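Local coordinates for initiator protein NS1 (PDB 4KW3), which probably binds and nicks the viral replication origin through this N-terminal nuclease domain, starting rolling-circle DNA replication, and unwinds DNA with its helicase part, at residues A[35-49]-A[65-77]. Numbering follows the deposited sequence.
Sequences HALLAHGTEQSMIQL and LLISLEDRHFGAV
Segment 65-69 of helix 60-69 runs roughly antiparallel to helix 43-49 (147°), their axes coming within 10.4 Å, while the type II turn Ala39 to Thr42 lies against the start of helix 74-94, where the CA atoms of Ala39 and Phe74 come nearest. Between the first two helices Leu65 supplies both methyls: CD1 rests on Ser45, and CD2 lies 3.6 Å from Leu49 N and also meets CB of Gln48. One turn on, Leu69 spreads its branches, CD2 packing on Thr42 CG2 at 3.6 Å and CD1 on Met46 SD at 3.9 Å. Leu49 and Leu66 cross at about a right angle through their delta methyls. The Arg72 chain, kinked at chi3 (47°), runs antiparallel past Thr42, whose CG2 lies over one guanidinium face. The same group donates in its own plane through NH1 to Ser68 O (2.6 Å) and makes a weak bond from NH2 to Gly41 O (3.0 Å), linking the turn to the backbone of Ser68. Phe74, with CG between backbone N and carbonyl carbon (chi1 76°), sends its ring obliquely to that of His35, centroids 5.3 Å apart; Met46 CG covers one face of the imidazole, whose NE2 is hydrogen-bonded to Glu31. Ala39 CB fits against Arg72 O and Phe74 CB, and both methyls of Val77 pack on Leu38 O. The Phe74 side chain is about 10 Å from that of Glu108, a predicted metal ligand. Leu38 and Val77 also touch helix 134-149, and N-cap His73 hydrogen-bonds through NE2 to Ser243 of strand 241-247, placing this helical packing beside the nuclease domain's central sheet.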
loop_
_atom_site.group_PDB
_atom_site.type_symbol
_atom_site.label_atom_id
_atom_site.label_comp_id
_atom_site.label_asym_id
_atom_site.label_seq_id
_atom_site.Cartn_x
_atom_site.Cartn_y
_atom_site.Cartn_z
ATOM N N HIS A 35 -14.424 4.361 -0.268
ATOM C CA HIS A 35 -14.392 5.086 -1.543
ATOM C C HIS A 35 -14.581 6.569 -1.266
ATOM O O HIS A 35 -13.877 7.402 -1.839
ATOM C CB HIS A 35 -15.489 4.622 -2.530
ATOM C CG HIS A 35 -15.405 3.178 -2.918
ATOM N ND1 HIS A 35 -16.468 2.498 -3.465
ATOM C CD2 HIS A 35 -14.392 2.286 -2.830
ATOM C CE1 HIS A 35 -16.117 1.245 -3.692
ATOM N NE2 HIS A 35 -14.863 1.090 -3.312
ATOM N N ALA A 36 -15.523 6.886 -0.373
ATOM C CA ALA A 36 -15.871 8.267 -0.088
ATOM C C ALA A 36 -14.837 8.951 0.818
ATOM O O ALA A 36 -14.398 10.079 0.535
ATOM C CB ALA A 36 -17.267 8.332 0.538
ATOM N N LEU A 37 -14.448 8.263 1.892
ATOM C CA LEU A 37 -13.492 8.809 2.860
ATOM C C LEU A 37 -12.089 9.023 2.265
ATOM O O LEU A 37 -11.419 10.006 2.581
ATOM C CB LEU A 37 -13.437 7.937 4.117
ATOM C CG LEU A 37 -14.614 8.004 5.101
ATOM C CD1 LEU A 37 -14.532 6.873 6.135
ATOM C CD2 LEU A 37 -14.698 9.356 5.796
ATOM N N LEU A 38 -11.639 8.097 1.416
ATOM C CA LEU A 38 -10.282 8.163 0.874
ATOM C C LEU A 38 -10.190 8.642 -0.576
ATOM O O LEU A 38 -9.166 9.193 -0.984
ATOM C CB LEU A 38 -9.590 6.798 0.980
ATOM C CG LEU A 38 -9.562 6.192 2.378
ATOM C CD1 LEU A 38 -8.813 4.878 2.357
ATOM C CD2 LEU A 38 -8.956 7.166 3.387
ATOM N N ALA A 39 -11.250 8.438 -1.351
ATOM C CA ALA A 39 -11.187 8.678 -2.793
ATOM C C ALA A 39 -12.443 9.390 -3.267
ATOM O O ALA A 39 -13.099 8.966 -4.234
ATOM C CB ALA A 39 -11.007 7.359 -3.538
ATOM N N HIS A 40 -12.795 10.459 -2.564
ATOM C CA HIS A 40 -13.982 11.186 -2.933
ATOM C C HIS A 40 -13.859 11.673 -4.379
ATOM O O HIS A 40 -12.826 12.227 -4.770
ATOM C CB HIS A 40 -14.228 12.350 -1.989
ATOM C CG HIS A 40 -15.509 13.058 -2.264
ATOM N ND1 HIS A 40 -16.675 12.383 -2.562
ATOM C CD2 HIS A 40 -15.806 14.377 -2.336
ATOM C CE1 HIS A 40 -17.641 13.257 -2.775
ATOM N NE2 HIS A 40 -17.138 14.472 -2.648
ATOM N N GLY A 41 -14.898 11.410 -5.174
ATOM C CA GLY A 41 -14.885 11.712 -6.596
ATOM C C GLY A 41 -14.824 10.472 -7.487
ATOM O O GLY A 41 -14.907 10.570 -8.714
ATOM N N THR A 42 -14.708 9.298 -6.871
ATOM C CA THR A 42 -14.503 8.066 -7.613
ATOM C C THR A 42 -15.654 7.133 -7.327
ATOM O O THR A 42 -15.713 6.037 -7.888
ATOM C CB THR A 42 -13.225 7.279 -7.161
ATOM O OG1 THR A 42 -13.307 7.011 -5.759
ATOM C CG2 THR A 42 -11.930 8.018 -7.465
ATOM N N GLU A 43 -16.550 7.538 -6.429
ATOM C CA GLU A 43 -17.517 6.572 -5.912
ATOM C C GLU A 43 -18.419 6.024 -7.006
ATOM O O GLU A 43 -18.765 4.849 -6.986
ATOM C CB GLU A 43 -18.319 7.107 -4.714
ATOM C CG GLU A 43 -18.544 8.579 -4.707
ATOM C CD GLU A 43 -17.475 9.357 -3.969
ATOM O OE1 GLU A 43 -17.577 9.462 -2.729
ATOM O OE2 GLU A 43 -16.572 9.902 -4.635
ATOM N N GLN A 44 -18.749 6.856 -7.986
ATOM C CA GLN A 44 -19.578 6.401 -9.094
ATOM C C GLN A 44 -18.793 5.502 -10.032
ATOM O O GLN A 44 -19.292 4.460 -10.461
ATOM C CB GLN A 44 -20.143 7.579 -9.878
ATOM C CG GLN A 44 -21.228 7.168 -10.830
ATOM C CD GLN A 44 -22.357 6.435 -10.127
ATOM O OE1 GLN A 44 -22.904 5.465 -10.657
ATOM N NE2 GLN A 44 -22.713 6.894 -8.925
ATOM N N SER A 45 -17.565 5.910 -10.339
ATOM C CA SER A 45 -16.686 5.088 -11.151
ATOM C C SER A 45 -16.543 3.670 -10.575
ATOM O O SER A 45 -16.626 2.696 -11.324
ATOM C CB SER A 45 -15.315 5.745 -11.274
ATOM O OG SER A 45 -15.357 6.868 -12.133
ATOM N N MET A 46 -16.372 3.554 -9.253
ATOM C CA MET A 46 -16.258 2.252 -8.595
ATOM C C MET A 46 -17.489 1.386 -8.817
ATOM O O MET A 46 -17.375 0.185 -9.078
ATOM C CB MET A 46 -16.029 2.395 -7.076
ATOM C CG MET A 46 -14.752 3.132 -6.678
ATOM S SD MET A 46 -13.267 2.493 -7.479
ATOM C CE MET A 46 -12.966 1.019 -6.508
ATOM N N ILE A 47 -18.667 1.995 -8.742
ATOM C CA ILE A 47 -19.898 1.245 -8.966
ATOM C C ILE A 47 -20.007 0.709 -10.392
ATOM O O ILE A 47 -20.321 -0.464 -10.597
ATOM C CB ILE A 47 -21.134 2.099 -8.644
ATOM C CG1 ILE A 47 -21.125 2.451 -7.156
ATOM C CG2 ILE A 47 -22.415 1.347 -8.993
ATOM C CD1 ILE A 47 -22.261 3.295 -6.715
ATOM N N GLN A 48 -19.727 1.568 -11.364
ATOM C CA GLN A 48 -19.780 1.198 -12.769
ATOM C C GLN A 48 -18.819 0.056 -13.067
ATOM O O GLN A 48 -19.112 -0.823 -13.879
ATOM C CB GLN A 48 -19.420 2.409 -13.621
ATOM C CG GLN A 48 -20.199 2.516 -14.897
ATOM C CD GLN A 48 -20.068 3.888 -15.501
ATOM O OE1 GLN A 48 -19.753 4.856 -14.797
ATOM N NE2 GLN A 48 -20.291 3.987 -16.810
ATOM N N LEU A 49 -17.688 0.061 -12.370
ATOM C CA LEU A 49 -16.653 -0.941 -12.558
ATOM C C LEU A 49 -17.162 -2.362 -12.287
ATOM O O LEU A 49 -16.688 -3.312 -12.925
ATOM C CB LEU A 49 -15.445 -0.647 -11.669
ATOM C CG LEU A 49 -14.238 -1.527 -11.965
ATOM C CD1 LEU A 49 -13.703 -1.196 -13.337
ATOM C CD2 LEU A 49 -13.185 -1.397 -10.915
ATOM N N LEU A 65 -12.780 3.869 -17.761
ATOM C CA LEU A 65 -13.034 3.872 -16.329
ATOM C C LEU A 65 -11.704 3.661 -15.582
ATOM O O LEU A 65 -11.328 4.464 -14.721
ATOM C CB LEU A 65 -14.047 2.776 -16.025
ATOM C CG LEU A 65 -15.038 2.869 -14.878
ATOM C CD1 LEU A 65 -15.644 4.260 -14.815
ATOM C CD2 LEU A 65 -16.144 1.834 -15.132
ATOM N N LEU A 66 -10.963 2.623 -15.972
ATOM C CA LEU A 66 -9.668 2.326 -15.366
ATOM C C LEU A 66 -8.644 3.421 -15.618
ATOM O O LEU A 66 -7.879 3.772 -14.719
ATOM C CB LEU A 66 -9.140 0.970 -15.838
ATOM C CG LEU A 66 -9.962 -0.189 -15.290
ATOM C CD1 LEU A 66 -9.519 -1.481 -15.907
ATOM C CD2 LEU A 66 -9.848 -0.227 -13.752
ATOM N N ILE A 67 -8.605 3.949 -16.836
ATOM C CA ILE A 67 -7.753 5.103 -17.113
ATOM C C ILE A 67 -8.107 6.301 -16.212
ATOM O O ILE A 67 -7.209 6.971 -15.696
ATOM C CB ILE A 67 -7.789 5.524 -18.608
ATOM C CG1 ILE A 67 -7.031 4.504 -19.446
ATOM C CG2 ILE A 67 -7.069 6.830 -18.811
ATOM C CD1 ILE A 67 -5.569 4.366 -19.001
ATOM N N SER A 68 -9.393 6.529 -15.949
ATOM C CA SER A 68 -9.729 7.712 -15.178
ATOM C C SER A 68 -9.433 7.473 -13.693
ATOM O O SER A 68 -9.234 8.415 -12.934
ATOM C CB SER A 68 -11.193 8.138 -15.365
ATOM O OG SER A 68 -12.084 7.300 -14.658
ATOM N N LEU A 69 -9.423 6.216 -13.280
ATOM C CA LEU A 69 -9.202 5.876 -11.880
ATOM C C LEU A 69 -7.741 5.768 -11.496
ATOM O O LEU A 69 -7.429 5.684 -10.320
ATOM C CB LEU A 69 -9.889 4.551 -11.558
ATOM C CG LEU A 69 -11.390 4.684 -11.351
ATOM C CD1 LEU A 69 -12.057 3.315 -11.147
ATOM C CD2 LEU A 69 -11.617 5.607 -10.186
ATOM N N GLU A 70 -6.860 5.861 -12.484
ATOM C CA GLU A 70 -5.491 5.349 -12.367
ATOM C C GLU A 70 -4.674 5.674 -11.113
ATOM O O GLU A 70 -4.071 4.756 -10.538
ATOM C CB GLU A 70 -4.710 5.714 -13.629
ATOM C CG GLU A 70 -3.300 5.183 -13.680
ATOM C CD GLU A 70 -2.487 5.854 -14.766
ATOM O OE1 GLU A 70 -3.104 6.451 -15.678
ATOM O OE2 GLU A 70 -1.240 5.786 -14.714
ATOM N N ASP A 71 -4.654 6.917 -10.646
ATOM C CA ASP A 71 -3.936 7.184 -9.378
ATOM C C ASP A 71 -4.858 7.644 -8.245
ATOM O O ASP A 71 -4.403 8.187 -7.249
ATOM C CB ASP A 71 -2.814 8.205 -9.585
ATOM C CG ASP A 71 -1.673 7.665 -10.435
ATOM O OD1 ASP A 71 -1.513 6.427 -10.555
ATOM O OD2 ASP A 71 -0.951 8.490 -11.031
ATOM N N ARG A 72 -6.155 7.432 -8.418
ATOM C CA ARG A 72 -7.165 8.070 -7.596
ATOM C C ARG A 72 -8.018 7.093 -6.795
ATOM O O ARG A 72 -8.791 7.519 -5.936
ATOM C CB ARG A 72 -8.116 8.898 -8.482
ATOM C CG ARG A 72 -7.480 9.942 -9.383
ATOM C CD ARG A 72 -8.488 10.445 -10.445
ATOM N NE ARG A 72 -9.796 10.791 -9.875
ATOM C CZ ARG A 72 -10.967 10.288 -10.276
ATOM N NH1 ARG A 72 -11.025 9.410 -11.267
ATOM N NH2 ARG A 72 -12.090 10.669 -9.684
ATOM N N HIS A 73 -7.966 5.804 -7.115
ATOM C CA HIS A 73 -8.838 4.876 -6.392
ATOM C C HIS A 73 -8.329 4.717 -4.959
ATOM O O HIS A 73 -7.170 5.025 -4.670
ATOM C CB HIS A 73 -8.938 3.527 -7.087
ATOM C CG HIS A 73 -7.640 2.782 -7.133
ATOM N ND1 HIS A 73 -6.724 2.946 -8.151
ATOM C CD2 HIS A 73 -7.098 1.884 -6.278
ATOM C CE1 HIS A 73 -5.684 2.168 -7.933
ATOM N NE2 HIS A 73 -5.880 1.521 -6.797
ATOM N N PHE A 74 -9.193 4.233 -4.073
ATOM C CA PHE A 74 -8.928 4.350 -2.647
ATOM C C PHE A 74 -7.646 3.640 -2.229
ATOM O O PHE A 74 -6.893 4.154 -1.407
ATOM C CB PHE A 74 -10.127 3.906 -1.801
ATOM C CG PHE A 74 -10.319 2.410 -1.728
ATOM C CD1 PHE A 74 -10.913 1.720 -2.775
ATOM C CD2 PHE A 74 -9.936 1.698 -0.590
ATOM C CE1 PHE A 74 -11.120 0.347 -2.700
ATOM C CE2 PHE A 74 -10.123 0.314 -0.512
ATOM C CZ PHE A 74 -10.719 -0.362 -1.564
ATOM N N GLY A 75 -7.375 2.498 -2.843
ATOM C CA GLY A 75 -6.148 1.777 -2.582
ATOM C C GLY A 75 -4.932 2.580 -2.980
ATOM O O GLY A 75 -3.908 2.537 -2.307
ATOM N N ALA A 76 -5.034 3.318 -4.078
ATOM C CA ALA A 76 -3.918 4.153 -4.480
ATOM C C ALA A 76 -3.698 5.292 -3.479
ATOM O O ALA A 76 -2.555 5.611 -3.134
ATOM C CB ALA A 76 -4.113 4.685 -5.898
ATOM N N VAL A 77 -4.789 5.861 -2.974
ATOM C CA VAL A 77 -4.704 6.944 -2.002
ATOM C C VAL A 77 -4.096 6.458 -0.681
ATOM O O VAL A 77 -3.204 7.106 -0.122
ATOM C CB VAL A 77 -6.095 7.556 -1.741
ATOM C CG1 VAL A 77 -6.037 8.670 -0.663
ATOM C CG2 VAL A 77 -6.659 8.102 -3.031
#